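Local atomic coordinates of gamma-glutamyltransferase 1 Threonine peptidase. MEROPS family T03 (Pseudomonas nitroreducens, PDB entry 7D9W), a protein that probably transfers gamma-glutamyl groups from peptides such as glutathione to amino acids, or to water, releasing L-glutamate in the latter case. Residues B[2-7]-B[16-21]; B[93-98]-B[125-130]. All coordinates share one frame; numbering follows the deposited sequence.

Contact 1 (B[2-7]-B[16-21]); sequences THFSIV and NTYTLN. With DON (6-diazenyl-5-oxo-L-norleucine), chain E.
His3 ND1 and Thr17 OG1 meet at 2.6 Å across a non-hydrogen-bonded pair of two antiparallel strands, the hydroxyl lying at the edge of the imidazole near its plane. With CG anti to the backbone N (chi1 177°), the ring turns toward the second strand and also sends NE2 to Ser5 OG, 3.0 Å away along its own strand. Both nitrogens are thus engaged, which fixes the rotation of the ring; an alanine here would probably leave Thr17 OG1 and Ser5 OG without their shared partner and free the threonine hydroxyl to turn. Around this pair the backbones are laced in the usual antiparallel way, Thr2 exchanging two hydrogen bonds with Tyr18 and Phe4 two with Asn16.

The other face of the hairpin carries Thr2, Phe4, Asn16 and Tyr18. Asn16 lies alongside Phe4, its CB sitting 3.9 Å from the ring centroid in a CH-pi contact, while its amide, tilted 26° from the ring plane, brings ND2 within 3.5 Å of Phe4 CE2. OD1 of this amide bonds to Tyr93 OH of the neighbouring subunit, and a strand of that subunit continues the sheet across the interface.

Beyond the ladder, Thr19 OG1 accepts from Asn21 N at 2.7 Å, an ST turn, and is also bonded to the N-terminal amino nitrogen of Thr1, the probable nucleophile. Asn21 OD1 in turn takes a hydrogen bond from the amino nitrogen of DON (N) at 2.7 Å. In this N-terminal nucleophile hydrolase, then, one hairpin follows directly on the likely catalytic residue and leads into a ligand-binding turn, and the His3-Thr17 bond braces the side chain that touches Thr1: second-shell chemistry that is consistent with holding the nucleophile in position.

Contact 2 (B[93-98]-B[125-130]); sequences GGSRIF and HHQLLP. With GLY (glycine), chain F; DON (6-diazenyl-5-oxo-L-norleucine), chain E.
Ser95 OG reaches across to a single buried carbonyl oxygen, Gln127 OE1, which also accepts from His125 NE2 of its own segment. The serine hydroxyl approaches in the plane of the amide, 2.6 Å from Gln127 OE1, whereas the histidine donor, 2.8 Å from the same OE1, is tilted out of that plane. Ser95 OG in turn accepts from Arg96 NH1 at 2.9 Å, lying in the guanidinium plane, making a relay from guanidinium to hydroxyl to amide.

Arg96 bends at chi2 (58°) and runs over one face of the His125 ring: its CG makes a CH-pi contact 3.7 Å from the centroid, and the guanidinium continues past CD2 with its plane only 16° from that of the imidazole. Ahead of this cluster, the backbone N atoms of Gly93 and Gly94 both donate to DON O1J, the geometry of an oxyanion hole.

Outside the pair, His125 ND1 bonds to Thr99 on helix 97-109, and the His125 backbone pairs with Tyr135 of strand 133-136, whose ring also makes a cation-pi contact with Arg96. The short, weakly bonded strand 125-126 is thereby fastened between helix 97-109 and strand 133-136.

How the contacts relate
From the N terminus, contact 1 closes first, a hairpin in which strand 13-19 folds back on strand 2-7 after a five-residue connection. The chain then runs through strands 77-81 and 84-90 before reaching 93-98; contact 2 closes a longer loop, most of it helix 97-109 and helix 115-120. The two are in series, neither nested nor crossed, with centres about 19 Å apart. Their nearest atoms stay about 5 Å from each other, yet both touch DON, contact 1 at its amino end and contact 2 at its carbonyl oxygen. The hairpin and the glycine loop that leads into helix 97-109 thus approach one ligand from separate parts of the fold.

Contact 1 (B[2-7]-B[16-21])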
loop_
_atom_site.group_PDB
_atom_site.type_symbol
_atom_site.label_atom_id
_atom_site.label_comp_id
_atom_site.label_asym_id
_atom_site.label_seq_id
_atom_site.Cartn_x
_atom_site.Cartn_y
_atom_site.Cartn_z
ATOM N N THR B 2 2.208 0.145 -5.066
ATOM C CA THR B 2 2.624 -1.152 -5.577
ATOM C C THR B 2 3.276 -1.866 -4.401
ATOM O O THR B 2 3.557 -1.256 -3.365
ATOM C CB THR B 2 3.541 -1.041 -6.796
ATOM O OG1 THR B 2 3.798 -2.362 -7.299
ATOM C CG2 THR B 2 4.869 -0.364 -6.471
ATOM N N HIS B 3 3.476 -3.171 -4.540
ATOM C CA HIS B 3 4.002 -3.966 -3.441
ATOM C C HIS B 3 5.005 -4.976 -3.978
ATOM O O HIS B 3 4.864 -5.463 -5.099
ATOM C CB HIS B 3 2.880 -4.708 -2.697
ATOM C CG HIS B 3 3.386 -5.591 -1.603
ATOM N ND1 HIS B 3 3.584 -5.139 -0.316
ATOM C CD2 HIS B 3 3.801 -6.879 -1.617
ATOM C CE1 HIS B 3 4.084 -6.115 0.419
ATOM N NE2 HIS B 3 4.210 -7.186 -0.344
ATOM N N PHE B 4 6.018 -5.297 -3.175
ATOM C CA PHE B 4 6.875 -6.431 -3.502
ATOM C C PHE B 4 7.245 -7.182 -2.230
ATOM O O PHE B 4 7.210 -6.640 -1.123
ATOM C CB PHE B 4 8.147 -6.029 -4.283
ATOM C CG PHE B 4 9.049 -5.067 -3.559
ATOM C CD1 PHE B 4 10.021 -5.519 -2.680
ATOM C CD2 PHE B 4 8.941 -3.709 -3.789
ATOM C CE1 PHE B 4 10.862 -4.618 -2.021
ATOM C CE2 PHE B 4 9.772 -2.809 -3.140
ATOM C CZ PHE B 4 10.735 -3.265 -2.256
ATOM N N SER B 5 7.601 -8.455 -2.419
ATOM C CA SER B 5 7.877 -9.399 -1.347
ATOM C C SER B 5 9.191 -10.108 -1.640
ATOM O O SER B 5 9.431 -10.531 -2.776
ATOM C CB SER B 5 6.740 -10.423 -1.224
ATOM O OG SER B 5 5.529 -9.791 -0.851
ATOM N N ILE B 6 10.042 -10.237 -0.620
ATOM C CA ILE B 6 11.345 -10.870 -0.775
ATOM C C ILE B 6 11.633 -11.766 0.422
ATOM O O ILE B 6 11.353 -11.404 1.569
ATOM C CB ILE B 6 12.478 -9.829 -0.922
ATOM C CG1 ILE B 6 12.276 -8.989 -2.178
ATOM C CG2 ILE B 6 13.839 -10.532 -0.951
ATOM C CD1 ILE B 6 13.191 -7.774 -2.250
ATOM N N VAL B 7 12.206 -12.938 0.141
ATOM C CA VAL B 7 12.748 -13.849 1.141
ATOM C C VAL B 7 14.172 -14.173 0.708
ATOM O O VAL B 7 14.420 -14.407 -0.480
ATOM C CB VAL B 7 11.901 -15.134 1.251
ATOM C CG1 VAL B 7 12.486 -16.084 2.283
ATOM C CG2 VAL B 7 10.457 -14.804 1.597
ATOM N N ASN B 16 7.119 -5.012 1.311
ATOM C CA ASN B 16 7.238 -3.568 1.155
ATOM C C ASN B 16 6.140 -3.026 0.256
ATOM O O ASN B 16 6.074 -3.372 -0.930
ATOM C CB ASN B 16 8.604 -3.184 0.584
ATOM C CG ASN B 16 8.827 -1.696 0.583
ATOM O OD1 ASN B 16 9.306 -1.139 1.562
ATOM N ND2 ASN B 16 8.433 -1.031 -0.498
ATOM N N THR B 17 5.291 -2.169 0.824
ATOM C CA THR B 17 4.231 -1.465 0.112
ATOM C C THR B 17 4.559 0.026 0.135
ATOM O O THR B 17 4.765 0.596 1.209
ATOM C CB THR B 17 2.867 -1.698 0.771
ATOM O OG1 THR B 17 2.678 -3.084 1.076
ATOM C CG2 THR B 17 1.742 -1.239 -0.150
ATOM N N TYR B 18 4.606 0.653 -1.038
ATOM C CA TYR B 18 4.914 2.079 -1.112
ATOM C C TYR B 18 4.182 2.672 -2.305
ATOM O O TYR B 18 3.639 1.951 -3.147
ATOM C CB TYR B 18 6.444 2.292 -1.106
ATOM C CG TYR B 18 7.253 2.098 -2.372
ATOM C CD1 TYR B 18 7.060 1.003 -3.203
ATOM C CD2 TYR B 18 8.290 2.972 -2.670
ATOM C CE1 TYR B 18 7.844 0.830 -4.339
ATOM C CE2 TYR B 18 9.076 2.805 -3.793
ATOM C CZ TYR B 18 8.853 1.730 -4.620
ATOM O OH TYR B 18 9.641 1.569 -5.733
ATOM N N THR B 19 4.095 4.001 -2.322
ATOM C CA THR B 19 3.078 4.631 -3.155
ATOM C C THR B 19 3.309 6.124 -3.315
ATOM O O THR B 19 3.973 6.765 -2.497
ATOM C CB THR B 19 1.687 4.399 -2.531
ATOM O OG1 THR B 19 0.655 4.849 -3.406
ATOM C CG2 THR B 19 1.575 5.178 -1.205
ATOM N N LEU B 20 2.720 6.663 -4.382
ATOM C CA LEU B 20 2.462 8.087 -4.530
ATOM C C LEU B 20 1.036 8.457 -4.135
ATOM O O LEU B 20 0.684 9.642 -4.161
ATOM C CB LEU B 20 2.702 8.513 -5.980
ATOM C CG LEU B 20 4.131 8.439 -6.512
ATOM C CD1 LEU B 20 4.140 8.759 -8.007
ATOM C CD2 LEU B 20 5.042 9.375 -5.738
ATOM N N ASN B 21 0.227 7.460 -3.758
ATOM C CA ASN B 21 -1.231 7.492 -3.643
ATOM C C ASN B 21 -1.841 7.192 -5.016
ATOM O O ASN B 21 -1.799 6.047 -5.477
ATOM C CB ASN B 21 -1.779 8.799 -3.075
ATOM C CG ASN B 21 -3.273 8.688 -2.750
ATOM O OD1 ASN B 21 -3.806 7.580 -2.666
ATOM N ND2 ASN B 21 -3.940 9.820 -2.552
HETATM O O DON E . -2.068 4.778 1.844
HETATM C C DON E . -3.036 4.409 1.183
HETATM O OXT DON E . -3.939 3.585 1.785
HETATM C CA DON E . -3.317 4.759 -0.275
HETATM N N DON E . -2.796 6.056 -0.626
HETATM C CB DON E . -2.758 3.595 -1.103
HETATM C C1E DON E . -2.469 3.957 -2.536
HETATM C C1D DON E . -2.338 2.702 -3.347
HETATM O O1J DON E . -3.220 1.831 -3.412
#

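Contact 2 (B[93-98]-B[125-130])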
loop_
_atom_site.group_PDB
_atom_site.type_symbol
_atom_site.label_atom_id
_atom_site.label_comp_id
_atom_site.label_asym_id
_atom_site.label_seq_id
_atom_site.Cartn_x
_atom_site.Cartn_y
_atom_site.Cartn_z
ATOM N N GLY B 93 -4.313 -1.099 -3.828
ATOM C CA GLY B 93 -5.764 -1.151 -3.861
ATOM C C GLY B 93 -6.486 -0.148 -2.979
ATOM O O GLY B 93 -7.713 -0.190 -2.863
ATOM N N GLY B 94 -5.739 0.750 -2.346
ATOM C CA GLY B 94 -6.355 1.725 -1.458
ATOM C C GLY B 94 -7.130 1.054 -0.339
ATOM O O GLY B 94 -6.620 0.180 0.368
ATOM N N SER B 95 -8.391 1.457 -0.172
ATOM C CA SER B 95 -9.214 0.893 0.893
ATOM C C SER B 95 -9.540 -0.577 0.669
ATOM O O SER B 95 -10.089 -1.216 1.575
ATOM C CB SER B 95 -10.495 1.721 1.042
ATOM O OG SER B 95 -11.274 1.702 -0.139
ATOM N N ARG B 96 -9.189 -1.135 -0.489
ATOM C CA ARG B 96 -9.359 -2.554 -0.751
ATOM C C ARG B 96 -8.177 -3.403 -0.302
ATOM O O ARG B 96 -8.250 -4.633 -0.388
ATOM C CB ARG B 96 -9.583 -2.797 -2.247
ATOM C CG ARG B 96 -10.906 -2.311 -2.816
ATOM C CD ARG B 96 -11.193 -0.825 -2.652
ATOM N NE ARG B 96 -12.182 -0.408 -3.650
ATOM C CZ ARG B 96 -12.842 0.746 -3.637
ATOM N NH1 ARG B 96 -12.639 1.623 -2.666
ATOM N NH2 ARG B 96 -13.712 1.022 -4.599
ATOM N N ILE B 97 -7.099 -2.777 0.173
ATOM C CA ILE B 97 -5.854 -3.503 0.411
ATOM C C ILE B 97 -6.046 -4.573 1.479
ATOM O O ILE B 97 -5.721 -5.747 1.268
ATOM C CB ILE B 97 -4.728 -2.527 0.791
ATOM C CG1 ILE B 97 -4.245 -1.764 -0.443
ATOM C CG2 ILE B 97 -3.578 -3.273 1.458
ATOM C CD1 ILE B 97 -3.250 -0.664 -0.134
ATOM N N PHE B 98 -6.552 -4.189 2.656
ATOM C CA PHE B 98 -6.600 -5.181 3.724
ATOM C C PHE B 98 -7.740 -6.179 3.537
ATOM O O PHE B 98 -7.632 -7.316 4.013
ATOM C CB PHE B 98 -6.672 -4.531 5.117
ATOM C CG PHE B 98 -7.662 -3.416 5.243
ATOM C CD1 PHE B 98 -8.996 -3.682 5.518
ATOM C CD2 PHE B 98 -7.255 -2.097 5.131
ATOM C CE1 PHE B 98 -9.912 -2.646 5.651
ATOM C CE2 PHE B 98 -8.166 -1.054 5.268
ATOM C CZ PHE B 98 -9.498 -1.332 5.522
ATOM N N HIS B 125 -15.294 -6.360 -2.530
ATOM C CA HIS B 125 -15.036 -5.390 -1.476
ATOM C C HIS B 125 -16.305 -4.673 -1.053
ATOM O O HIS B 125 -17.103 -4.261 -1.898
ATOM C CB HIS B 125 -14.015 -4.359 -1.955
ATOM C CG HIS B 125 -13.721 -3.284 -0.961
ATOM N ND1 HIS B 125 -13.031 -3.521 0.208
ATOM C CD2 HIS B 125 -14.016 -1.963 -0.965
ATOM C CE1 HIS B 125 -12.910 -2.392 0.880
ATOM N NE2 HIS B 125 -13.496 -1.431 0.189
ATOM N N HIS B 126 -16.475 -4.511 0.258
ATOM C CA HIS B 126 -17.542 -3.692 0.821
ATOM C C HIS B 126 -16.937 -2.875 1.957
ATOM O O HIS B 126 -16.056 -3.363 2.671
ATOM C CB HIS B 126 -18.712 -4.551 1.316
ATOM C CG HIS B 126 -19.767 -3.776 2.041
ATOM N ND1 HIS B 126 -20.576 -2.853 1.413
ATOM C CD2 HIS B 126 -20.153 -3.792 3.338
ATOM C CE1 HIS B 126 -21.411 -2.331 2.295
ATOM N NE2 HIS B 126 -21.169 -2.878 3.472
ATOM N N GLN B 127 -17.391 -1.631 2.123
ATOM C CA GLN B 127 -16.761 -0.745 3.106
ATOM C C GLN B 127 -17.783 0.166 3.786
ATOM O O GLN B 127 -17.484 1.316 4.126
ATOM C CB GLN B 127 -15.641 0.082 2.456
ATOM C CG GLN B 127 -16.051 0.858 1.201
ATOM C CD GLN B 127 -14.933 1.737 0.637
ATOM O OE1 GLN B 127 -13.779 1.322 0.536
ATOM N NE2 GLN B 127 -15.280 2.964 0.280
ATOM N N LEU B 128 -18.990 -0.358 4.022
ATOM C CA LEU B 128 -20.053 0.296 4.783
ATOM C C LEU B 128 -20.651 1.480 4.033
ATOM O O LEU B 128 -21.873 1.575 3.881
ATOM C CB LEU B 128 -19.547 0.759 6.153
ATOM C CG LEU B 128 -20.628 1.391 7.040
ATOM C CD1 LEU B 128 -21.748 0.391 7.333
ATOM C CD2 LEU B 128 -20.048 1.932 8.338
ATOM N N LEU B 129 -19.803 2.402 3.596
ATOM C CA LEU B 129 -20.202 3.496 2.736
ATOM C C LEU B 129 -19.377 3.429 1.459
ATOM O O LEU B 129 -18.149 3.291 1.536
ATOM C CB LEU B 129 -19.986 4.846 3.430
ATOM C CG LEU B 129 -20.643 5.027 4.801
ATOM C CD1 LEU B 129 -20.290 6.391 5.393
ATOM C CD2 LEU B 129 -22.150 4.852 4.694
ATOM N N PRO B 130 -19.995 3.514 0.268
ATOM C CA PRO B 130 -21.434 3.653 -0.016
ATOM C C PRO B 130 -22.280 2.505 0.525
ATOM O O PRO B 130 -21.820 1.370 0.570
ATOM C CB PRO B 130 -21.484 3.684 -1.549
ATOM C CG PRO B 130 -20.155 4.265 -1.939
ATOM C CD PRO B 130 -19.189 3.630 -0.963
HETATM N N GLY F . -5.347 3.668 -7.845
HETATM C CA GLY F . -4.779 2.340 -7.965
HETATM C C GLY F . -4.524 1.676 -6.626
HETATM O O GLY F . -4.661 2.290 -5.566
HETATM O OXT GLY F . -4.171 0.498 -6.573
HETATM O O DON E . -2.068 4.778 1.844
HETATM C C DON E . -3.036 4.409 1.183
HETATM O OXT DON E . -3.939 3.585 1.785
HETATM C CA DON E . -3.317 4.759 -0.275
HETATM N N DON E . -2.796 6.056 -0.626
HETATM C CB DON E . -2.758 3.595 -1.103
HETATM C C1E DON E . -2.469 3.957 -2.536
HETATM C C1D DON E . -2.338 2.702 -3.347
HETATM O O1J DON E . -3.220 1.831 -3.412
#